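Local coordinates for carbohydrate binding module family 33 and 10 domain protein (Teredinibacter turnerae, PDB 6RW7), which is a copper-dependent lytic polysaccharide monooxygenase of family AA10, given here as its catalytic domain, which probably cleaves cellulose chains by oxidation, at residues Y117-G122 and A134-Q139; R178-A183 and F196-V201. All blocks are in the same frame, centred on the assembly; numbering follows the deposited sequence. Where two conformers were deposited one is given.

Both contacts reach the same sheet, in which strands 111-118 and 178-187 are neighbours. Contact 2 is buried in the core: two hairpin strands paired through five successive residue pairs, with mostly apolar side chains and an Arg178-Asp200 pair at one end. Contact 1 lies nearer the surface, where strand 111-118 ends and a loop folds back on it. Its pairing is a single bridge. Backbone bonds, a lysine amino group on two backbone oxygens, and waters that carry the carboxylates' links do the joining there. Thr119 OG1 lies 2.7 Å from His179 ND1, a probable hydrogen bond between the contacts. Contact 2 also carries a disulfide cysteine; contact 1 lies away from the copper sites.

Contact 1: residues Y117-G122 and A134-Q139; sequences YITKPG and ADFEDQ
Thr119 and Phe136 form a single backbone bridge, with Glu137 N hydrogen-bonded to Ile118 O (3.0 Å) and Lys120 N to Asp135 O (2.8 Å). The first is nearly straight, 169° at the hydrogen. Thr119 CG2 sits over one face of the Phe136 ring, 3.8 Å from its centroid, a CH-pi contact. Thr119 OG1 turns to His179 ND1 instead. The Phe136 ring continues inward onto Val180 and Phe182 of the neighbouring strand 178-187. This is the place where strand 111-118 runs out of the sheet and the loop leading to strand 142-145 folds back along its end. Lys120 ties that loop down. Its chain runs past the Asp135 carbonyl and bends at the last torsion (chi4 84°), which brings NZ within bonding distance of two backbone oxygens. NZ donates to Phe136 O (2.8 Å) and Ala134 O (2.9 Å), from above both carbonyl planes. A water links NZ to Asp138 OD1, whose charge is near but does not form a salt bridge. In the conformer given, Glu137 lies beside Ile118, pointing the same way, with OE1 3.6 Å from Ile118 CG2. In that conformer OE2 forms a salt bridge with Arg175, and a second water accepts from Ile118 N and donates to Glu137 OE1 and Gln139 O. The Tyr117 ring meets the loop at its edge, where CE2 lies 3.7 Å from Asp138 O. A further water joins Tyr117 OH to that same oxygen.

Contact 2: residues R178-A183 and F196-V201; sequences RHVIFA and FSCVDV
Ile181 and Val199 are a hydrogen-bonded pair at the middle of an antiparallel beta hairpin formed by strands 178-187 and 193-202. Ile181 N donates to Val199 O (2.9 Å), and Val199 N returns a bond to Ile181 O (2.8 Å). His179 with Val201 and Ala183 with Ser197 repeat this two-bond pattern, giving six bonds in all. The bonds of the Ala183 pair are more bent, 142° for Ala183 N to Ser197 O. Val180 with Asp200 and Phe182 with Cys198 are the non-hydrogen-bonded pairs between them.

On the face of Ile181 and Val199, Ile181 CD1 approaches Val201 CG2. The other face carries Phe182 and Cys198. With CG anti to the backbone N (chi1 161°), the Phe182 ring is brought beside that of Phe196. Phe182 CZ lies 3.7 Å from Phe196 CD2. Cys198 SG comes to the edge of the Phe182 ring, 4.0 Å from CD1. At the Arg178 end, Arg178 and Asp200 form a long salt bridge, NH1 to OD1 3.7 Å, with the guanidinium and carboxylate planes 77° apart.

Further out, Phe116, Ile118 and Phe98 pack on Ile181, and Ile4 packs on Val199. This is the inside of the beta-sandwich core of the AA10 fold, where the two sheets meet. On the other face a disulfide to Cys68 anchors the Cys198 sulfur, Trp133 meets the Phe182 ring edge-to-face, and Phe70 stacks on Phe196. Arg178 and Asp200 each also bond outside the pair, which probably steadies them: Asn85 OD1 for Arg178 NH2, and Arg10 NE for Asp200 OD2. One water bridges the two strands here, accepting from Arg178 NE (2.7 Å) and donating to His179 O and Asp200 OD1.

Contact 1: residues Y117-G122 and A134-Q139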
ATOM      1  N   TYR A 117       1.763   8.184   2.307  1.00  8.82           N
ATOM      2  CA  TYR A 117       2.373   9.169   1.398  1.00  9.00           C
ATOM      3  C   TYR A 117       1.586   9.176   0.099  1.00  9.32           C
ATOM      4  O   TYR A 117       1.034   8.144  -0.268  1.00  9.54           O
ATOM      5  CB  TYR A 117       3.815   8.787   1.093  1.00  9.93           C
ATOM      6  CG  TYR A 117       4.784   8.838   2.241  1.00 10.26           C
ATOM      7  CD1 TYR A 117       4.866   7.809   3.168  1.00 10.39           C
ATOM      8  CD2 TYR A 117       5.683   9.888   2.354  1.00 10.53           C
ATOM      9  CE1 TYR A 117       5.777   7.880   4.207  1.00 10.54           C
ATOM     10  CE2 TYR A 117       6.638   9.931   3.350  1.00 10.43           C
ATOM     11  CZ  TYR A 117       6.699   8.908   4.274  1.00 11.28           C
ATOM     12  OH  TYR A 117       7.607   8.954   5.313  1.00 11.87           O
ATOM     13  N   ILE A 118       1.597  10.309  -0.603  1.00  8.90           N
ATOM     14  CA  ILE A 118       0.967  10.392  -1.943  1.00  9.17           C
ATOM     15  C   ILE A 118       1.986  10.974  -2.907  1.00  8.95           C
ATOM     16  O   ILE A 118       2.898  11.709  -2.473  1.00  9.23           O
ATOM     17  CB  ILE A 118      -0.355  11.191  -1.883  1.00  9.17           C
ATOM     18  CG1 ILE A 118      -1.186  10.996  -3.153  1.00  9.76           C
ATOM     19  CG2 ILE A 118      -0.123  12.655  -1.544  1.00  9.21           C
ATOM     20  CD1 ILE A 118      -2.608  11.422  -2.987  1.00  9.97           C
ATOM     21  N   THR A 119       1.801  10.674  -4.181  1.00  8.99           N
ATOM     22  CA  THR A 119       2.609  11.277  -5.252  1.00  9.09           C
ATOM     23  C   THR A 119       2.458  12.807  -5.211  1.00  9.64           C
ATOM     24  O   THR A 119       1.424  13.342  -4.775  1.00  9.45           O
ATOM     25  CB  THR A 119       2.274  10.633  -6.599  1.00  9.34           C
ATOM     26  OG1 THR A 119       0.850  10.492  -6.711  1.00  9.24           O
ATOM     27  CG2 THR A 119       2.953   9.288  -6.760  1.00  9.49           C
ATOM     28  N   LYS A 120       3.498  13.491  -5.652  1.00  9.75           N
ATOM     29  CA  LYS A 120       3.526  14.959  -5.761  1.00  9.92           C
ATOM     30  C   LYS A 120       2.409  15.414  -6.687  1.00  9.80           C
ATOM     31  O   LYS A 120       1.962  14.680  -7.566  1.00 10.06           O
ATOM     32  CB  LYS A 120       4.878  15.405  -6.292  1.00 11.53           C
ATOM     33  CG  LYS A 120       6.052  15.150  -5.374  1.00 13.10           C
ATOM     34  CD  LYS A 120       7.297  15.844  -5.869  1.00 15.17           C
ATOM     35  CE  LYS A 120       8.336  15.989  -4.783  1.00 18.23           C
ATOM     36  NZ  LYS A 120       9.133  14.765  -4.688  1.00 22.16           N
ATOM     37  N   PRO A 121       1.928  16.659  -6.523  1.00  9.92           N
ATOM     38  CA  PRO A 121       0.787  17.101  -7.319  1.00 10.52           C
ATOM     39  C   PRO A 121       1.032  17.080  -8.832  1.00 10.50           C
ATOM     40  O   PRO A 121       0.098  16.848  -9.560  1.00 10.79           O
ATOM     41  CB  PRO A 121       0.480  18.506  -6.797  1.00 11.15           C
ATOM     42  CG  PRO A 121       1.689  18.908  -6.027  1.00 12.28           C
ATOM     43  CD  PRO A 121       2.355  17.646  -5.520  1.00 11.12           C
ATOM     44  N   GLY A 122       2.268  17.317  -9.263  1.00  9.94           N
ATOM     45  CA  GLY A 122       2.663  17.355 -10.686  1.00 10.48           C
ATOM     46  C   GLY A 122       3.084  16.002 -11.222  1.00 10.71           C
ATOM     47  O   GLY A 122       3.540  15.921 -12.368  1.00 11.60           O
ATOM     48  N   ALA A 134      11.391  10.410  -5.941  1.00 13.29           N
ATOM     49  CA  ALA A 134      11.175  11.757  -6.514  1.00 13.72           C
ATOM     50  C   ALA A 134       9.703  11.927  -6.927  1.00 12.99           C
ATOM     51  O   ALA A 134       9.253  13.055  -7.020  1.00 13.37           O
ATOM     52  CB  ALA A 134      12.097  11.957  -7.691  1.00 14.48           C
ATOM     53  N   ASP A 135       8.955  10.842  -7.144  1.00 11.71           N
ATOM     54  CA  ASP A 135       7.519  10.914  -7.505  1.00 11.92           C
ATOM     55  C   ASP A 135       6.669  11.289  -6.288  1.00 11.15           C
ATOM     56  O   ASP A 135       5.518  11.703  -6.499  1.00 11.43           O
ATOM     57  CB  ASP A 135       7.021   9.576  -8.039  1.00 12.08           C
ATOM     58  CG  ASP A 135       7.656   9.150  -9.348  1.00 14.27           C
ATOM     59  OD1 ASP A 135       7.934  10.063 -10.176  1.00 14.41           O
ATOM     60  OD2 ASP A 135       7.831   7.909  -9.561  1.00 14.42           O
ATOM     61  N   PHE A 136       7.171  11.099  -5.070  1.00 11.15           N
ATOM     62  CA  PHE A 136       6.363  11.167  -3.836  1.00 10.61           C
ATOM     63  C   PHE A 136       6.698  12.400  -3.020  1.00 11.28           C
ATOM     64  O   PHE A 136       7.842  12.900  -3.049  1.00 11.04           O
ATOM     65  CB  PHE A 136       6.574   9.929  -2.961  1.00 10.87           C
ATOM     66  CG  PHE A 136       5.835   8.743  -3.514  1.00 10.22           C
ATOM     67  CD1 PHE A 136       6.396   7.911  -4.474  1.00 10.02           C
ATOM     68  CD2 PHE A 136       4.558   8.461  -3.072  1.00 10.22           C
ATOM     69  CE1 PHE A 136       5.681   6.854  -5.015  1.00  9.81           C
ATOM     70  CE2 PHE A 136       3.851   7.403  -3.615  1.00  9.37           C
ATOM     71  CZ  PHE A 136       4.422   6.589  -4.557  1.00 10.21           C
ATOM     72  N   GLU A 137       5.692  12.887  -2.309  1.00 11.37           N
ATOM     73  CA  GLU A 137       5.871  13.928  -1.268  0.50 11.10           C
ATOM     74  C   GLU A 137       6.906  13.432  -0.249  1.00 12.09           C
ATOM     75  O   GLU A 137       6.930  12.210   0.062  1.00 12.38           O
ATOM     76  CB  GLU A 137       4.542  14.220  -0.570  0.50 10.56           C
ATOM     77  CG  GLU A 137       3.515  14.886  -1.461  0.50 10.47           C
ATOM     78  CD  GLU A 137       2.350  15.505  -0.703  0.50 10.18           C
ATOM     79  OE1 GLU A 137       1.911  14.913   0.332  0.50 10.80           O
ATOM     80  OE2 GLU A 137       1.877  16.593  -1.153  0.50 10.84           O
ATOM     81  N   ASP A 138       7.722  14.340   0.248  1.00 12.47           N
ATOM     82  CA  ASP A 138       8.796  13.997   1.205  1.00 13.76           C
ATOM     83  C   ASP A 138       8.221  13.601   2.557  1.00 13.60           C
ATOM     84  O   ASP A 138       8.895  12.848   3.237  1.00 14.14           O
ATOM     85  CB  ASP A 138       9.752  15.178   1.365  1.00 17.23           C
ATOM     86  CG  ASP A 138      10.547  15.441   0.098  1.00 22.85           C
ATOM     87  OD1 ASP A 138      10.678  14.508  -0.748  1.00 26.66           O
ATOM     88  OD2 ASP A 138      11.008  16.583  -0.053  1.00 29.99           O
ATOM     89  N   GLN A 139       7.077  14.150   2.947  1.00 13.43           N
ATOM     90  CA  GLN A 139       6.459  13.905   4.262  1.00 13.33           C
ATOM     91  C   GLN A 139       5.148  13.177   4.035  1.00 12.56           C
ATOM     92  O   GLN A 139       4.459  13.383   3.036  1.00 10.85           O
ATOM     93  CB  GLN A 139       6.238  15.219   5.014  1.00 15.52           C
ATOM     94  CG  GLN A 139       7.538  15.944   5.358  1.00 18.31           C
ATOM     95  CD  GLN A 139       8.362  15.170   6.348  1.00 21.25           C
ATOM     96  OE1 GLN A 139       7.836  14.581   7.290  1.00 24.99           O
ATOM     97  NE2 GLN A 139       9.666  15.130   6.126  1.00 27.18           N
TER
HETATM   98  O   HOH W   1       9.085  11.205   5.496  1.00 13.36           O
HETATM   99  O   HOH W   2       2.424  12.453   1.262  1.00 11.97           O
HETATM  100  O   HOH W   3      11.540  15.212  -3.068  1.00 35.77           O

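Contact 2: residues R178-A183 and F196-V201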
ATOM      1  N   ARG A 178      -4.135  10.765 -12.247  1.00 11.31           N
ATOM      2  CA  ARG A 178      -3.663   9.470 -11.749  1.00 11.85           C
ATOM      3  C   ARG A 178      -2.516   9.657 -10.769  1.00 10.50           C
ATOM      4  O   ARG A 178      -1.494  10.251 -11.101  1.00 10.32           O
ATOM      5  CB  ARG A 178      -3.238   8.541 -12.875  1.00 13.85           C
ATOM      6  CG  ARG A 178      -3.073   7.122 -12.337  1.00 16.00           C
ATOM      7  CD  ARG A 178      -3.172   6.031 -13.346  1.00 18.82           C
ATOM      8  NE  ARG A 178      -2.659   4.812 -12.774  1.00 19.08           N
ATOM      9  CZ  ARG A 178      -2.723   3.618 -13.359  1.00 22.81           C
ATOM     10  NH1 ARG A 178      -2.224   2.561 -12.738  1.00 23.58           N
ATOM     11  NH2 ARG A 178      -3.297   3.478 -14.546  1.00 24.62           N
ATOM     12  N   HIS A 179      -2.686   9.065  -9.588  1.00  9.84           N
ATOM     13  CA  HIS A 179      -1.740   9.176  -8.460  1.00  9.55           C
ATOM     14  C   HIS A 179      -1.530   7.817  -7.817  1.00  9.67           C
ATOM     15  O   HIS A 179      -2.233   6.839  -8.149  1.00  9.78           O
ATOM     16  CB  HIS A 179      -2.207  10.259  -7.485  1.00  9.30           C
ATOM     17  CG  HIS A 179      -2.002  11.614  -8.060  1.00  9.14           C
ATOM     18  ND1 HIS A 179      -0.772  12.245  -8.006  1.00  8.67           N
ATOM     19  CD2 HIS A 179      -2.819  12.406  -8.801  1.00  8.84           C
ATOM     20  CE1 HIS A 179      -0.851  13.388  -8.642  1.00  8.76           C
ATOM     21  NE2 HIS A 179      -2.102  13.508  -9.180  1.00  9.11           N
ATOM     22  N   VAL A 180      -0.557   7.772  -6.921  1.00  8.80           N
ATOM     23  CA  VAL A 180      -0.287   6.556  -6.121  1.00  8.79           C
ATOM     24  C   VAL A 180      -0.196   6.956  -4.665  1.00  8.85           C
ATOM     25  O   VAL A 180       0.445   7.974  -4.349  1.00  8.54           O
ATOM     26  CB  VAL A 180       1.008   5.860  -6.557  1.00  9.31           C
ATOM     27  CG1 VAL A 180       1.213   4.616  -5.722  1.00  9.76           C
ATOM     28  CG2 VAL A 180       1.009   5.515  -8.036  1.00  9.79           C
ATOM     29  N   ILE A 181      -0.820   6.154  -3.816  1.00  8.73           N
ATOM     30  CA  ILE A 181      -0.654   6.261  -2.345  1.00  8.97           C
ATOM     31  C   ILE A 181       0.245   5.111  -1.899  1.00  9.40           C
ATOM     32  O   ILE A 181      -0.015   3.962  -2.262  1.00 10.37           O
ATOM     33  CB  ILE A 181      -2.030   6.292  -1.657  1.00  9.47           C
ATOM     34  CG1 ILE A 181      -2.753   7.581  -2.043  1.00 10.29           C
ATOM     35  CG2 ILE A 181      -1.897   6.124  -0.143  1.00  9.67           C
ATOM     36  CD1 ILE A 181      -4.209   7.642  -1.669  1.00 11.59           C
ATOM     37  N   PHE A 182       1.296   5.438  -1.155  1.00  8.91           N
ATOM     38  CA  PHE A 182       2.248   4.471  -0.569  1.00  8.99           C
ATOM     39  C   PHE A 182       1.987   4.473   0.941  1.00  9.05           C
ATOM     40  O   PHE A 182       2.057   5.537   1.579  1.00  9.41           O
ATOM     41  CB  PHE A 182       3.687   4.832  -0.963  1.00  9.38           C
ATOM     42  CG  PHE A 182       4.706   4.193  -0.061  1.00 10.05           C
ATOM     43  CD1 PHE A 182       5.059   2.877  -0.260  1.00 10.53           C
ATOM     44  CD2 PHE A 182       5.251   4.872   1.013  1.00 10.81           C
ATOM     45  CE1 PHE A 182       5.953   2.245   0.578  1.00 10.78           C
ATOM     46  CE2 PHE A 182       6.150   4.240   1.856  1.00 10.32           C
ATOM     47  CZ  PHE A 182       6.481   2.929   1.639  1.00 10.06           C
ATOM     48  N   ALA A 183       1.681   3.314   1.515  1.00  9.01           N
ATOM     49  CA  ALA A 183       1.232   3.220   2.911  1.00  9.19           C
ATOM     50  C   ALA A 183       2.004   2.151   3.671  1.00  8.80           C
ATOM     51  O   ALA A 183       2.394   1.123   3.103  1.00  9.28           O
ATOM     52  CB  ALA A 183      -0.243   2.918   2.957  1.00  9.58           C
ATOM     53  N   PHE A 196       3.773  -2.983   3.816  1.00  9.38           N
ATOM     54  CA  PHE A 196       3.725  -1.916   2.797  1.00  9.79           C
ATOM     55  C   PHE A 196       2.626  -2.202   1.785  1.00  9.61           C
ATOM     56  O   PHE A 196       2.444  -3.325   1.395  1.00  9.48           O
ATOM     57  CB  PHE A 196       5.081  -1.782   2.095  1.00  9.76           C
ATOM     58  CG  PHE A 196       6.209  -1.552   3.056  1.00  9.77           C
ATOM     59  CD1 PHE A 196       6.870  -2.621   3.639  1.00  9.99           C
ATOM     60  CD2 PHE A 196       6.558  -0.268   3.425  1.00  9.97           C
ATOM     61  CE1 PHE A 196       7.884  -2.395   4.550  1.00 10.06           C
ATOM     62  CE2 PHE A 196       7.578  -0.042   4.338  1.00 10.46           C
ATOM     63  CZ  PHE A 196       8.229  -1.115   4.902  1.00  9.98           C
ATOM     64  N   SER A 197       1.949  -1.157   1.329  1.00  9.50           N
ATOM     65  CA  SER A 197       0.830  -1.321   0.378  1.00  9.98           C
ATOM     66  C   SER A 197       0.699  -0.064  -0.475  1.00 10.31           C
ATOM     67  O   SER A 197       0.661   1.046   0.088  1.00 10.84           O
ATOM     68  CB  SER A 197      -0.419  -1.663   1.131  1.00 10.45           C
ATOM     69  OG  SER A 197      -1.465  -2.122   0.282  1.00 10.19           O
ATOM     70  N   CYS A 198       0.690  -0.227  -1.794  1.00 10.46           N
ATOM     71  CA  CYS A 198       0.460   0.868  -2.763  1.00  9.96           C
ATOM     72  C   CYS A 198      -0.964   0.817  -3.311  1.00  9.72           C
ATOM     73  O   CYS A 198      -1.450  -0.273  -3.616  1.00  9.17           O
ATOM     74  CB  CYS A 198       1.432   0.786  -3.927  1.00 11.18           C
ATOM     75  SG  CYS A 198       3.048   1.459  -3.475  1.00 12.80           S
ATOM     76  N   VAL A 199      -1.575   1.979  -3.481  1.00  9.48           N
ATOM     77  CA  VAL A 199      -2.929   2.111  -4.055  1.00  9.73           C
ATOM     78  C   VAL A 199      -2.840   3.013  -5.285  1.00  9.61           C
ATOM     79  O   VAL A 199      -2.391   4.173  -5.155  1.00  9.43           O
ATOM     80  CB  VAL A 199      -3.921   2.689  -3.030  1.00 10.14           C
ATOM     81  CG1 VAL A 199      -5.331   2.599  -3.583  1.00 10.72           C
ATOM     82  CG2 VAL A 199      -3.824   1.983  -1.685  1.00 10.68           C
ATOM     83  N   ASP A 200      -3.334   2.519  -6.408  1.00 10.28           N
ATOM     84  CA  ASP A 200      -3.432   3.279  -7.676  1.00 10.25           C
ATOM     85  C   ASP A 200      -4.804   3.943  -7.702  1.00 10.28           C
ATOM     86  O   ASP A 200      -5.828   3.216  -7.710  1.00 10.13           O
ATOM     87  CB  ASP A 200      -3.202   2.346  -8.866  1.00 11.07           C
ATOM     88  CG  ASP A 200      -1.790   1.819  -8.931  1.00 11.28           C
ATOM     89  OD1 ASP A 200      -0.895   2.567  -9.320  1.00 12.72           O
ATOM     90  OD2 ASP A 200      -1.584   0.671  -8.532  1.00 11.25           O
ATOM     91  N   VAL A 201      -4.835   5.274  -7.703  1.00 10.05           N
ATOM     92  CA  VAL A 201      -6.089   6.055  -7.636  1.00 10.78           C
ATOM     93  C   VAL A 201      -6.158   7.075  -8.771  1.00 10.69           C
ATOM     94  O   VAL A 201      -5.127   7.567  -9.219  1.00 11.80           O
ATOM     95  CB  VAL A 201      -6.237   6.729  -6.269  1.00 10.47           C
ATOM     96  CG1 VAL A 201      -6.606   5.693  -5.219  1.00 11.26           C
ATOM     97  CG2 VAL A 201      -4.987   7.509  -5.902  1.00 11.27           C
TER
HETATM   98  O   HOH W   4      -1.727   5.068 -10.300  1.00 14.72           O